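Local coordinates for protein probable ss-1,3-N-acetylglucosaminyltransferase (Staphylococcus aureus subsp. aureus N315, PDB 6H21) that is probably a glycosyltransferase of family 2 with a GT-A fold, modelled here with uridine-diphosphate-N-acetylglucosamine and manganese, at residues 54-59 and 69-74; 24-29 and 36-41; 92-97 and 173-178. All blocks are in the same frame, centred on the assembly; numbering follows the deposited sequence.

Contact 1. Residues 54-59 and 69-74. With UD1 (uridine-diphosphate-N-acetylglucosamine), chain X.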
loop_
_atom_site.group_PDB
_atom_site.type_symbol
_atom_site.label_atom_id
_atom_site.label_comp_id
_atom_site.label_asym_id
_atom_site.label_seq_id
_atom_site.Cartn_x
_atom_site.Cartn_y
_atom_site.Cartn_z
ATOM N N LEU C 54 8.620 -55.468 -1.046
ATOM C CA LEU C 54 7.671 -54.514 -1.522
ATOM C C LEU C 54 6.314 -54.859 -0.900
ATOM O O LEU C 54 5.833 -56.005 -1.018
ATOM C CB LEU C 54 7.647 -54.586 -3.047
ATOM C CG LEU C 54 6.508 -53.822 -3.706
ATOM C CD1 LEU C 54 6.605 -52.340 -3.409
ATOM C CD2 LEU C 54 6.511 -54.084 -5.198
ATOM N N ILE C 55 5.741 -53.880 -0.186
ATOM C CA ILE C 55 4.405 -53.986 0.388
ATOM C C ILE C 55 3.477 -53.139 -0.478
ATOM O O ILE C 55 3.614 -51.931 -0.500
ATOM C CB ILE C 55 4.367 -53.531 1.865
ATOM C CG1 ILE C 55 5.412 -54.250 2.725
ATOM C CG2 ILE C 55 2.965 -53.686 2.438
ATOM C CD1 ILE C 55 5.575 -53.681 4.123
ATOM N N ILE C 56 2.544 -53.786 -1.177
ATOM C CA ILE C 56 1.538 -53.080 -1.973
ATOM C C ILE C 56 0.227 -53.022 -1.175
ATOM O O ILE C 56 -0.330 -54.050 -0.778
ATOM C CB ILE C 56 1.328 -53.742 -3.348
ATOM C CG1 ILE C 56 2.657 -54.033 -4.051
ATOM C CG2 ILE C 56 0.402 -52.886 -4.202
ATOM C CD1 ILE C 56 2.525 -54.811 -5.345
ATOM N N ILE C 57 -0.277 -51.804 -0.965
ATOM C CA ILE C 57 -1.560 -51.615 -0.325
ATOM C C ILE C 57 -2.526 -51.010 -1.340
ATOM O O ILE C 57 -2.388 -49.860 -1.678
ATOM C CB ILE C 57 -1.442 -50.712 0.909
ATOM C CG1 ILE C 57 -0.256 -51.098 1.791
ATOM C CG2 ILE C 57 -2.768 -50.715 1.664
ATOM C CD1 ILE C 57 -0.422 -52.429 2.472
ATOM N N ASP C 58 -3.515 -51.785 -1.784
ATOM C CA ASP C 58 -4.458 -51.292 -2.780
ATOM C C ASP C 58 -5.664 -50.629 -2.100
ATOM O O ASP C 58 -6.368 -51.253 -1.299
ATOM C CB ASP C 58 -4.922 -52.388 -3.729
ATOM C CG ASP C 58 -5.845 -51.830 -4.791
ATOM O OD1 ASP C 58 -5.345 -51.106 -5.682
ATOM O OD2 ASP C 58 -7.056 -52.056 -4.669
ATOM N N ASP C 59 -5.912 -49.366 -2.462
ATOM C CA ASP C 59 -6.934 -48.538 -1.793
ATOM C C ASP C 59 -8.304 -48.802 -2.441
ATOM O O ASP C 59 -8.975 -47.879 -2.898
ATOM C CB ASP C 59 -6.538 -47.059 -1.802
ATOM C CG ASP C 59 -7.225 -46.201 -0.746
ATOM O OD1 ASP C 59 -7.918 -46.766 0.133
ATOM O OD2 ASP C 59 -7.053 -44.973 -0.801
ATOM N N ASN C 69 -5.669 -57.626 -10.605
ATOM C CA ASN C 69 -5.176 -58.662 -11.517
ATOM C C ASN C 69 -3.673 -58.479 -11.788
ATOM O O ASN C 69 -2.951 -59.467 -11.921
ATOM C CB ASN C 69 -5.979 -58.682 -12.821
ATOM C CG ASN C 69 -5.543 -59.767 -13.782
ATOM O OD1 ASN C 69 -5.333 -59.491 -14.962
ATOM N ND2 ASN C 69 -5.419 -60.997 -13.306
ATOM N N VAL C 70 -3.204 -57.229 -11.875
ATOM C CA VAL C 70 -1.772 -56.939 -12.070
ATOM C C VAL C 70 -0.997 -57.385 -10.821
ATOM O O VAL C 70 0.017 -58.074 -10.921
ATOM C CB VAL C 70 -1.505 -55.454 -12.397
ATOM C CG1 VAL C 70 -0.024 -55.101 -12.287
ATOM C CG2 VAL C 70 -2.033 -55.087 -13.777
ATOM N N ILE C 71 -1.501 -57.000 -9.650
ATOM C CA ILE C 71 -0.830 -57.251 -8.401
ATOM C C ILE C 71 -0.730 -58.773 -8.171
ATOM O O ILE C 71 0.290 -59.251 -7.686
ATOM C CB ILE C 71 -1.546 -56.500 -7.257
ATOM C CG1 ILE C 71 -1.417 -54.982 -7.416
ATOM C CG2 ILE C 71 -1.040 -56.958 -5.897
ATOM C CD1 ILE C 71 -2.433 -54.201 -6.626
ATOM N N LYS C 72 -1.756 -59.537 -8.577
ATOM C CA LYS C 72 -1.789 -61.005 -8.345
ATOM C C LYS C 72 -0.700 -61.737 -9.145
ATOM O O LYS C 72 -0.298 -62.803 -8.726
ATOM C CB LYS C 72 -3.179 -61.579 -8.629
ATOM C CG LYS C 72 -4.236 -61.169 -7.598
ATOM N N LYS C 73 -0.206 -61.146 -10.243
ATOM C CA LYS C 73 0.868 -61.725 -11.100
ATOM C C LYS C 73 2.231 -61.760 -10.383
ATOM O O LYS C 73 3.181 -62.373 -10.879
ATOM C CB LYS C 73 1.029 -60.934 -12.405
ATOM C CG LYS C 73 -0.212 -60.855 -13.286
ATOM C CD LYS C 73 -0.906 -62.185 -13.542
ATOM C CE LYS C 73 -2.286 -62.020 -14.155
ATOM N NZ LYS C 73 -2.230 -61.538 -15.562
ATOM N N TYR C 74 2.332 -61.095 -9.231
ATOM C CA TYR C 74 3.571 -61.024 -8.465
ATOM C C TYR C 74 3.418 -61.737 -7.113
ATOM O O TYR C 74 4.276 -61.601 -6.252
ATOM C CB TYR C 74 3.975 -59.556 -8.296
ATOM C CG TYR C 74 4.264 -58.844 -9.594
ATOM C CD1 TYR C 74 5.522 -58.896 -10.172
ATOM C CD2 TYR C 74 3.280 -58.120 -10.253
ATOM C CE1 TYR C 74 5.800 -58.254 -11.366
ATOM C CE2 TYR C 74 3.541 -57.473 -11.451
ATOM C CZ TYR C 74 4.809 -57.536 -12.005
ATOM O OH TYR C 74 5.092 -56.892 -13.172
HETATM C "C1'" UD1 X . 1.393 -35.846 -5.340
HETATM C "C2'" UD1 X . 2.736 -35.302 -4.843
HETATM C "C3'" UD1 X . 3.564 -36.434 -4.239
HETATM C "C4'" UD1 X . 2.751 -37.138 -3.154
HETATM C "C5'" UD1 X . 1.354 -37.529 -3.645
HETATM C "C6'" UD1 X . 0.491 -38.120 -2.526
HETATM C "C7'" UD1 X . 3.643 -33.357 -6.062
HETATM C "C8'" UD1 X . 4.451 -32.914 -7.253
HETATM N "N2'" UD1 X . 3.467 -34.674 -5.937
HETATM O "O1'" UD1 X . 1.671 -36.832 -6.340
HETATM O "O3'" UD1 X . 4.787 -35.913 -3.696
HETATM O "O4'" UD1 X . 3.454 -38.314 -2.748
HETATM O "O5'" UD1 X . 0.669 -36.410 -4.245
HETATM O "O6'" UD1 X . 0.431 -37.271 -1.384
HETATM O "O7'" UD1 X . 3.188 -32.560 -5.260
HETATM N N1 UD1 X . -3.623 -43.182 -4.020
HETATM C C2 UD1 X . -4.308 -43.887 -3.014
HETATM N N3 UD1 X . -5.621 -43.767 -2.859
HETATM C C4 UD1 X . -6.332 -42.980 -3.658
HETATM C C5 UD1 X . -5.695 -42.262 -4.670
HETATM C C6 UD1 X . -4.312 -42.366 -4.840
HETATM O O2 UD1 X . -3.702 -44.634 -2.235
HETATM O O4 UD1 X . -7.568 -42.923 -3.470
HETATM C C1B UD1 X . -2.173 -43.366 -4.102
HETATM C C2B UD1 X . -1.646 -43.550 -5.515
HETATM O "O2'" UD1 X . -1.857 -44.882 -5.969
HETATM C C3B UD1 X . -0.181 -43.185 -5.336
HETATM C C4B UD1 X . -0.199 -42.147 -4.217
HETATM O O4B UD1 X . -1.483 -42.232 -3.579
HETATM O O3B UD1 X . 0.579 -44.329 -4.926
HETATM C C5B UD1 X . -0.015 -40.729 -4.727
HETATM O O5B UD1 X . -0.852 -40.542 -5.860
HETATM P PA UD1 X . -0.318 -39.868 -7.209
HETATM O O1A UD1 X . -1.481 -39.881 -8.149
HETATM O O2A UD1 X . 1.048 -40.405 -7.629
HETATM O O3A UD1 X . -0.129 -38.383 -6.692
HETATM P PB UD1 X . 0.660 -37.252 -7.495
HETATM O O1B UD1 X . -0.301 -36.137 -7.768
HETATM O O2B UD1 X . 1.473 -37.812 -8.653
#

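Contact 2. Residues 24-29 and 36-41. With UD1 (uridine-diphosphate-N-acetylglucosamine), chain X.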
loop_
_atom_site.group_PDB
_atom_site.type_symbol
_atom_site.label_atom_id
_atom_site.label_comp_id
_atom_site.label_asym_id
_atom_site.label_seq_id
_atom_site.Cartn_x
_atom_site.Cartn_y
_atom_site.Cartn_z
ATOM N N VAL C 24 9.653 -51.277 0.938
ATOM C CA VAL C 24 9.038 -50.319 0.039
ATOM C C VAL C 24 7.519 -50.412 0.218
ATOM O O VAL C 24 6.937 -51.489 0.086
ATOM C CB VAL C 24 9.463 -50.542 -1.421
ATOM C CG1 VAL C 24 8.861 -49.503 -2.356
ATOM C CG2 VAL C 24 10.972 -50.562 -1.556
ATOM N N ILE C 25 6.898 -49.271 0.544
ATOM C CA ILE C 25 5.474 -49.168 0.799
ATOM C C ILE C 25 4.850 -48.401 -0.369
ATOM O O ILE C 25 5.129 -47.218 -0.554
ATOM C CB ILE C 25 5.211 -48.491 2.159
ATOM C CG1 ILE C 25 5.853 -49.284 3.303
ATOM C CG2 ILE C 25 3.720 -48.272 2.376
ATOM C CD1 ILE C 25 5.774 -48.618 4.658
ATOM N N MET C 26 4.016 -49.090 -1.149
ATOM C CA MET C 26 3.424 -48.524 -2.353
ATOM C C MET C 26 1.904 -48.651 -2.297
ATOM O O MET C 26 1.365 -49.735 -2.506
ATOM C CB MET C 26 3.942 -49.236 -3.605
ATOM C CG MET C 26 3.419 -48.633 -4.890
ATOM S SD MET C 26 4.100 -49.433 -6.364
ATOM C CE MET C 26 3.367 -51.060 -6.239
ATOM N N PRO C 27 1.167 -47.544 -2.056
ATOM C CA PRO C 27 -0.285 -47.539 -2.220
ATOM C C PRO C 27 -0.636 -47.513 -3.714
ATOM O O PRO C 27 0.077 -46.888 -4.493
ATOM C CB PRO C 27 -0.713 -46.247 -1.516
ATOM C CG PRO C 27 0.465 -45.327 -1.695
ATOM C CD PRO C 27 1.683 -46.228 -1.645
ATOM N N THR C 28 -1.708 -48.219 -4.088
ATOM C CA THR C 28 -2.203 -48.267 -5.462
ATOM C C THR C 28 -3.694 -47.908 -5.470
ATOM O O THR C 28 -4.393 -48.098 -4.475
ATOM C CB THR C 28 -1.960 -49.643 -6.102
ATOM O OG1 THR C 28 -2.674 -50.647 -5.378
ATOM C CG2 THR C 28 -0.495 -50.020 -6.148
ATOM N N PHE C 29 -4.155 -47.372 -6.604
ATOM C CA PHE C 29 -5.564 -47.106 -6.841
ATOM C C PHE C 29 -5.800 -46.899 -8.342
ATOM O O PHE C 29 -5.358 -45.900 -8.913
ATOM C CB PHE C 29 -6.032 -45.889 -6.041
ATOM C CG PHE C 29 -7.482 -45.550 -6.271
ATOM C CD1 PHE C 29 -8.481 -46.397 -5.810
ATOM C CD2 PHE C 29 -7.844 -44.409 -6.972
ATOM C CE1 PHE C 29 -9.817 -46.098 -6.030
ATOM C CE2 PHE C 29 -9.181 -44.109 -7.184
ATOM C CZ PHE C 29 -10.163 -44.955 -6.714
ATOM N N HIS C 36 2.760 -52.369 -13.897
ATOM C CA HIS C 36 3.853 -53.337 -14.153
ATOM C C HIS C 36 5.219 -52.637 -14.123
ATOM O O HIS C 36 6.190 -53.156 -13.531
ATOM C CB HIS C 36 3.675 -54.054 -15.500
ATOM C CG HIS C 36 2.653 -55.139 -15.478
ATOM N ND1 HIS C 36 2.820 -56.289 -14.735
ATOM C CD2 HIS C 36 1.460 -55.255 -16.103
ATOM C CE1 HIS C 36 1.773 -57.071 -14.905
ATOM N NE2 HIS C 36 0.921 -56.458 -15.738
ATOM N N ARG C 37 5.293 -51.475 -14.770
ATOM C CA ARG C 37 6.538 -50.758 -14.927
ATOM C C ARG C 37 7.129 -50.357 -13.571
ATOM O O ARG C 37 8.324 -50.488 -13.366
ATOM C CB ARG C 37 6.329 -49.501 -15.771
ATOM C CG ARG C 37 7.630 -48.821 -16.160
ATOM C CD ARG C 37 7.394 -47.666 -17.107
ATOM N NE ARG C 37 6.672 -46.559 -16.497
ATOM C CZ ARG C 37 6.698 -45.315 -16.963
ATOM N NH1 ARG C 37 7.455 -45.014 -18.005
ATOM N NH2 ARG C 37 5.976 -44.375 -16.381
ATOM N N THR C 38 6.283 -49.838 -12.675
ATOM C CA THR C 38 6.709 -49.370 -11.351
ATOM C C THR C 38 7.150 -50.576 -10.512
ATOM O O THR C 38 8.182 -50.525 -9.853
ATOM C CB THR C 38 5.604 -48.572 -10.644
ATOM O OG1 THR C 38 5.388 -47.349 -11.356
ATOM C CG2 THR C 38 5.934 -48.270 -9.201
ATOM N N ILE C 39 6.362 -51.656 -10.549
ATOM C CA ILE C 39 6.683 -52.839 -9.766
ATOM C C ILE C 39 8.027 -53.401 -10.243
ATOM O O ILE C 39 8.866 -53.771 -9.422
ATOM C CB ILE C 39 5.552 -53.882 -9.811
ATOM C CG1 ILE C 39 4.320 -53.379 -9.061
ATOM C CG2 ILE C 39 6.026 -55.221 -9.258
ATOM C CD1 ILE C 39 3.106 -54.261 -9.215
ATOM N N SER C 40 8.206 -53.483 -11.569
ATOM C CA SER C 40 9.442 -53.999 -12.165
ATOM C C SER C 40 10.656 -53.181 -11.691
ATOM O O SER C 40 11.736 -53.740 -11.458
ATOM C CB SER C 40 9.345 -54.020 -13.667
ATOM O OG SER C 40 8.284 -54.870 -14.107
ATOM N N SER C 41 10.482 -51.860 -11.545
ATOM C CA SER C 41 11.570 -50.995 -11.084
ATOM C C SER C 41 11.957 -51.344 -9.640
ATOM O O SER C 41 13.113 -51.175 -9.272
ATOM C CB SER C 41 11.252 -49.516 -11.258
ATOM O OG SER C 41 10.525 -48.982 -10.158
HETATM C "C1'" UD1 X . 1.393 -35.846 -5.340
HETATM C "C2'" UD1 X . 2.736 -35.302 -4.843
HETATM C "C3'" UD1 X . 3.564 -36.434 -4.239
HETATM C "C4'" UD1 X . 2.751 -37.138 -3.154
HETATM C "C5'" UD1 X . 1.354 -37.529 -3.645
HETATM C "C6'" UD1 X . 0.491 -38.120 -2.526
HETATM C "C7'" UD1 X . 3.643 -33.357 -6.062
HETATM C "C8'" UD1 X . 4.451 -32.914 -7.253
HETATM N "N2'" UD1 X . 3.467 -34.674 -5.937
HETATM O "O1'" UD1 X . 1.671 -36.832 -6.340
HETATM O "O3'" UD1 X . 4.787 -35.913 -3.696
HETATM O "O4'" UD1 X . 3.454 -38.314 -2.748
HETATM O "O5'" UD1 X . 0.669 -36.410 -4.245
HETATM O "O6'" UD1 X . 0.431 -37.271 -1.384
HETATM O "O7'" UD1 X . 3.188 -32.560 -5.260
HETATM N N1 UD1 X . -3.623 -43.182 -4.020
HETATM C C2 UD1 X . -4.308 -43.887 -3.014
HETATM N N3 UD1 X . -5.621 -43.767 -2.859
HETATM C C4 UD1 X . -6.332 -42.980 -3.658
HETATM C C5 UD1 X . -5.695 -42.262 -4.670
HETATM C C6 UD1 X . -4.312 -42.366 -4.840
HETATM O O2 UD1 X . -3.702 -44.634 -2.235
HETATM O O4 UD1 X . -7.568 -42.923 -3.470
HETATM C C1B UD1 X . -2.173 -43.366 -4.102
HETATM C C2B UD1 X . -1.646 -43.550 -5.515
HETATM O "O2'" UD1 X . -1.857 -44.882 -5.969
HETATM C C3B UD1 X . -0.181 -43.185 -5.336
HETATM C C4B UD1 X . -0.199 -42.147 -4.217
HETATM O O4B UD1 X . -1.483 -42.232 -3.579
HETATM O O3B UD1 X . 0.579 -44.329 -4.926
HETATM C C5B UD1 X . -0.015 -40.729 -4.727
HETATM O O5B UD1 X . -0.852 -40.542 -5.860
HETATM P PA UD1 X . -0.318 -39.868 -7.209
HETATM O O1A UD1 X . -1.481 -39.881 -8.149
HETATM O O2A UD1 X . 1.048 -40.405 -7.629
HETATM O O3A UD1 X . -0.129 -38.383 -6.692
HETATM P PB UD1 X . 0.660 -37.252 -7.495
HETATM O O1B UD1 X . -0.301 -36.137 -7.768
HETATM O O2B UD1 X . 1.473 -37.812 -8.653
#

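Contact 3. Residues 92-97 and 173-178. With UD1 (uridine-diphosphate-N-acetylglucosamine), chain X.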
loop_
_atom_site.group_PDB
_atom_site.type_symbol
_atom_site.label_atom_id
_atom_site.label_comp_id
_atom_site.label_asym_id
_atom_site.label_seq_id
_atom_site.Cartn_x
_atom_site.Cartn_y
_atom_site.Cartn_z
ATOM N N VAL C 92 -4.091 -43.499 4.520
ATOM C CA VAL C 92 -4.475 -44.766 5.187
ATOM C C VAL C 92 -3.672 -45.944 4.617
ATOM O O VAL C 92 -3.111 -46.743 5.380
ATOM C CB VAL C 92 -5.997 -45.008 5.102
ATOM C CG1 VAL C 92 -6.376 -46.405 5.539
ATOM C CG2 VAL C 92 -6.773 -43.977 5.916
ATOM N N PRO C 93 -3.605 -46.131 3.278
ATOM C CA PRO C 93 -2.770 -47.185 2.702
ATOM C C PRO C 93 -1.308 -47.129 3.178
ATOM O O PRO C 93 -0.724 -48.154 3.456
ATOM C CB PRO C 93 -2.829 -46.969 1.178
ATOM C CG PRO C 93 -4.019 -46.047 0.937
ATOM C CD PRO C 93 -4.324 -45.360 2.251
ATOM N N ARG C 94 -0.727 -45.932 3.265
ATOM C CA ARG C 94 0.643 -45.800 3.748
ATOM C C ARG C 94 0.720 -46.182 5.232
ATOM O O ARG C 94 1.678 -46.865 5.641
ATOM C CB ARG C 94 1.193 -44.391 3.495
ATOM C CG ARG C 94 1.615 -44.127 2.057
ATOM C CD ARG C 94 2.015 -42.675 1.889
ATOM N NE ARG C 94 2.392 -42.254 0.546
ATOM C CZ ARG C 94 2.464 -40.979 0.168
ATOM N NH1 ARG C 94 2.101 -40.038 1.023
ATOM N NH2 ARG C 94 2.890 -40.647 -1.047
ATOM N N ASN C 95 -0.281 -45.768 6.027
ATOM C CA ASN C 95 -0.354 -46.156 7.446
ATOM C C ASN C 95 -0.438 -47.683 7.554
ATOM O O ASN C 95 0.231 -48.280 8.402
ATOM C CB ASN C 95 -1.539 -45.530 8.188
ATOM C CG ASN C 95 -1.362 -44.063 8.517
ATOM O OD1 ASN C 95 -0.251 -43.536 8.490
ATOM N ND2 ASN C 95 -2.461 -43.395 8.835
ATOM N N THR C 96 -1.276 -48.307 6.716
ATOM C CA THR C 96 -1.442 -49.770 6.718
ATOM C C THR C 96 -0.095 -50.476 6.473
ATOM O O THR C 96 0.214 -51.464 7.134
ATOM C CB THR C 96 -2.454 -50.234 5.665
ATOM O OG1 THR C 96 -3.648 -49.460 5.777
ATOM C CG2 THR C 96 -2.776 -51.703 5.799
ATOM N N GLY C 97 0.675 -49.961 5.507
ATOM C CA GLY C 97 2.024 -50.412 5.168
ATOM C C GLY C 97 3.007 -50.303 6.324
ATOM O O GLY C 97 3.783 -51.223 6.555
ATOM N N SER C 173 8.332 -34.027 0.462
ATOM C CA SER C 173 7.626 -35.273 0.079
ATOM C C SER C 173 8.131 -36.407 0.979
ATOM O O SER C 173 9.224 -36.326 1.533
ATOM C CB SER C 173 7.811 -35.630 -1.379
ATOM O OG SER C 173 9.035 -36.320 -1.591
ATOM N N VAL C 174 7.347 -37.478 1.078
ATOM C CA VAL C 174 7.750 -38.655 1.819
ATOM C C VAL C 174 8.463 -39.665 0.906
ATOM O O VAL C 174 8.673 -40.823 1.329
ATOM C CB VAL C 174 6.542 -39.295 2.522
ATOM C CG1 VAL C 174 5.900 -38.305 3.480
ATOM C CG2 VAL C 174 5.537 -39.836 1.520
ATOM N N LEU C 175 8.879 -39.236 -0.300
ATOM C CA LEU C 175 9.499 -40.153 -1.267
ATOM C C LEU C 175 11.012 -40.260 -0.991
ATOM O O LEU C 175 11.869 -39.792 -1.750
ATOM C CB LEU C 175 9.158 -39.679 -2.679
ATOM C CG LEU C 175 7.670 -39.412 -2.902
ATOM C CD1 LEU C 175 7.425 -38.853 -4.286
ATOM C CD2 LEU C 175 6.832 -40.673 -2.675
ATOM N N LYS C 176 11.299 -40.926 0.129
ATOM C CA LYS C 176 12.566 -40.881 0.842
ATOM C C LYS C 176 12.696 -42.156 1.684
ATOM O O LYS C 176 11.721 -42.893 1.857
ATOM C CB LYS C 176 12.590 -39.663 1.774
ATOM C CG LYS C 176 12.547 -38.303 1.084
ATOM C CD LYS C 176 12.405 -37.153 2.047
ATOM C CE LYS C 176 12.595 -35.796 1.400
ATOM N NZ LYS C 176 11.605 -35.519 0.326
ATOM N N MET C 177 13.879 -42.378 2.256
ATOM C CA MET C 177 14.122 -43.549 3.109
ATOM C C MET C 177 14.162 -43.099 4.580
ATOM O O MET C 177 15.004 -42.335 4.975
ATOM C CB MET C 177 15.424 -44.249 2.701
ATOM C CG MET C 177 15.710 -45.511 3.487
ATOM S SD MET C 177 17.106 -46.462 2.835
ATOM C CE MET C 177 16.451 -46.973 1.247
ATOM N N PHE C 178 13.212 -43.607 5.375
ATOM C CA PHE C 178 12.980 -43.240 6.768
ATOM C C PHE C 178 13.291 -44.422 7.704
ATOM O O PHE C 178 12.815 -45.495 7.486
ATOM C CB PHE C 178 11.502 -42.903 6.987
ATOM C CG PHE C 178 10.960 -41.670 6.309
ATOM C CD1 PHE C 178 10.465 -41.722 5.014
ATOM C CD2 PHE C 178 10.864 -40.474 6.997
ATOM C CE1 PHE C 178 9.920 -40.600 4.415
ATOM C CE2 PHE C 178 10.322 -39.352 6.390
ATOM C CZ PHE C 178 9.850 -39.417 5.103
HETATM C "C1'" UD1 X . 1.393 -35.846 -5.340
HETATM C "C2'" UD1 X . 2.736 -35.302 -4.843
HETATM C "C3'" UD1 X . 3.564 -36.434 -4.239
HETATM C "C4'" UD1 X . 2.751 -37.138 -3.154
HETATM C "C5'" UD1 X . 1.354 -37.529 -3.645
HETATM C "C6'" UD1 X . 0.491 -38.120 -2.526
HETATM C "C7'" UD1 X . 3.643 -33.357 -6.062
HETATM C "C8'" UD1 X . 4.451 -32.914 -7.253
HETATM N "N2'" UD1 X . 3.467 -34.674 -5.937
HETATM O "O1'" UD1 X . 1.671 -36.832 -6.340
HETATM O "O3'" UD1 X . 4.787 -35.913 -3.696
HETATM O "O4'" UD1 X . 3.454 -38.314 -2.748
HETATM O "O5'" UD1 X . 0.669 -36.410 -4.245
HETATM O "O6'" UD1 X . 0.431 -37.271 -1.384
HETATM O "O7'" UD1 X . 3.188 -32.560 -5.260
HETATM N N1 UD1 X . -3.623 -43.182 -4.020
HETATM C C2 UD1 X . -4.308 -43.887 -3.014
HETATM N N3 UD1 X . -5.621 -43.767 -2.859
HETATM C C4 UD1 X . -6.332 -42.980 -3.658
HETATM C C5 UD1 X . -5.695 -42.262 -4.670
HETATM C C6 UD1 X . -4.312 -42.366 -4.840
HETATM O O2 UD1 X . -3.702 -44.634 -2.235
HETATM O O4 UD1 X . -7.568 -42.923 -3.470
HETATM C C1B UD1 X . -2.173 -43.366 -4.102
HETATM C C2B UD1 X . -1.646 -43.550 -5.515
HETATM O "O2'" UD1 X . -1.857 -44.882 -5.969
HETATM C C3B UD1 X . -0.181 -43.185 -5.336
HETATM C C4B UD1 X . -0.199 -42.147 -4.217
HETATM O O4B UD1 X . -1.483 -42.232 -3.579
HETATM O O3B UD1 X . 0.579 -44.329 -4.926
HETATM C C5B UD1 X . -0.015 -40.729 -4.727
HETATM O O5B UD1 X . -0.852 -40.542 -5.860
HETATM P PA UD1 X . -0.318 -39.868 -7.209
HETATM O O1A UD1 X . -1.481 -39.881 -8.149
HETATM O O2A UD1 X . 1.048 -40.405 -7.629
HETATM O O3A UD1 X . -0.129 -38.383 -6.692
HETATM P PB UD1 X . 0.660 -37.252 -7.495
HETATM O O1B UD1 X . -0.301 -36.137 -7.768
HETATM O O2B UD1 X . 1.473 -37.812 -8.653
#

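Contact 1. Residues 54-59 and 69-74
Ile56 and Ile71 form a small apolar contact between a strand and the helix that follows it, buried within the nucleotide-binding half of the glycosyltransferase fold. Ile56 lies on strand 52-58 and Ile71 on helix 66-72. The two side chains lie alongside one another and point opposite ways. CG2 of Ile56 meets CD1 of Ile71 at 4.0 Å. CD1 of Ile56 lies 4.2 Å from CG2 of Ile71. Each isoleucine therefore uses its methyl branch against the far end of the other. Both have CG1 beside the backbone N (chi1 -48° in Ile56, -67° in Ile71) and CG2 anti to it, which presents CG2 and CD1 together to the partner. Asp58 adds the flank of its side chain, with CB 4.2 Å from Ile71 CD1. Its carboxylate is engaged elsewhere: OD1 is hydrogen-bonded to the hydroxyls of Ser61 and Thr28. No hydrogen bond joins the two segments.

Just past the strand, Asp59 turns to the ligand, and its OD2 accepts a hydrogen bond from N3 of UD1 at 2.8 Å. The bond is nearly straight, with an angle of 172° at the hydrogen. The same OD2 is also hydrogen-bonded to Ser87 OG and, weakly, to Gly88 N, which together hold it beside the uracil. Phe80 of strand 79-82 also packs on Ile71. Strand 52-58, helix 66-72 and strand 79-82 make a beta-alpha-beta unit, and an aspartate reading the uracil N3 just after the strand is characteristic of the nucleotide site of GT-A glycosyltransferases.

Contact 2. Residues 24-29 and 36-41
Met26 reaches from strand 22-28 to helix 35-43 and touches Thr38 and Ile39 with two different atoms. Its sulfur SD lies 3.6 Å from Thr38 CG2. Its terminal methyl CE lies 3.8 Å from Ile39 CG1, and the two side chains are set nearly perpendicular. The methionine runs extended from the backbone and then bends at chi3 (67°), which turns CE aside to Ile39 while SD stays against Thr38.

Thr38 divides its branches. The methyl meets the sulfur. OG1 lies in hydrogen-bonding position to the backbone oxygens of both Asp113 and Ser111, two carbonyls that must share its one hydrogen. This ties the helix to the chain around the probable DxD motif.

One residue beyond Met26, Pro27 O accepts hydrogen bonds from two hydroxyls of the UD1 ribose, O3B at 2.6 Å and O2' at 3.2 Å. Phe29 follows, with UD1 O4 over one ring face, 3.8 Å above its plane and offset toward the rim.

Strand 22-28 runs parallel to strands 52-58 and 105-108, which flank it in the sheet. Ile56 of strand 52-58 packs on both Met26 and Ile39, while helix 91-100 meets Ile25 and Pro27.

Contact 3. Residues 92-97 and 173-178
Arg94 of helix 91-100 meets Val174 in the sugar-nucleotide pocket of this GT-A fold. Its CB points toward segment 173-178. Chi2 and chi3 are both near 180° (175° and -178°), which makes CG, CD and NE a straight stem. It carries the guanidinium to Val174 and the ligand. CG packs near Pro27. NE comes within 4.1 Å of Val174 CG2. From there the flat group is covered on one face by that methyl, which stands 3.4 Å above the plane and is offset toward the rim. The same methyl lies 3.5 Å from both CZ and NH1. NH1 also forms a salt bridge with Asp199. NH2 has two polar partners. It makes a salt bridge with Asp110, the first aspartate of the probable DxD pattern, and donates a hydrogen bond to UD1. Leu175 CD2 approaches NH2 obliquely at 4.3 Å.

The two carboxylates and the valine methyl together limit how the guanidinium can turn. Asp199 and Asp110 also bind UD1 themselves, so the arginine joins two ligand-binding residues.

Segment 173-178 is shaped locally. Ser173 OG accepts from Leu175 N at 3.2 Å in an ST turn, and Leu175 is the centre of an inverse gamma turn. Ser173 and Leu175 also line the pocket near O3' of UD1. At the guanidinium edge, in its plane, Arg94 NH2 reaches UD1 O4' at 2.9 Å, with an angle of 147° at the hydrogen.

All three contacts are buried and reach one mixed sheet. Contacts 1 and 2 each join a strand to the helix that follows it, and their strands are parallel neighbours. Ile55 N is probably hydrogen-bonded to Val24 O between them. Contact 3 brings together parts far apart in sequence, and its helix packs on both strands through Pro93 and Gly97. The chemistry changes with place. Contacts 1 and 2 are apolar between their segments, with ligand binding left to the last strand residues and the loop just after. In contact 3 a charged group does the touching. UD1 spans all three: uracil at contact 1, ribose and uracil at contact 2, mainly the N-acetylglucosamine at contact 3.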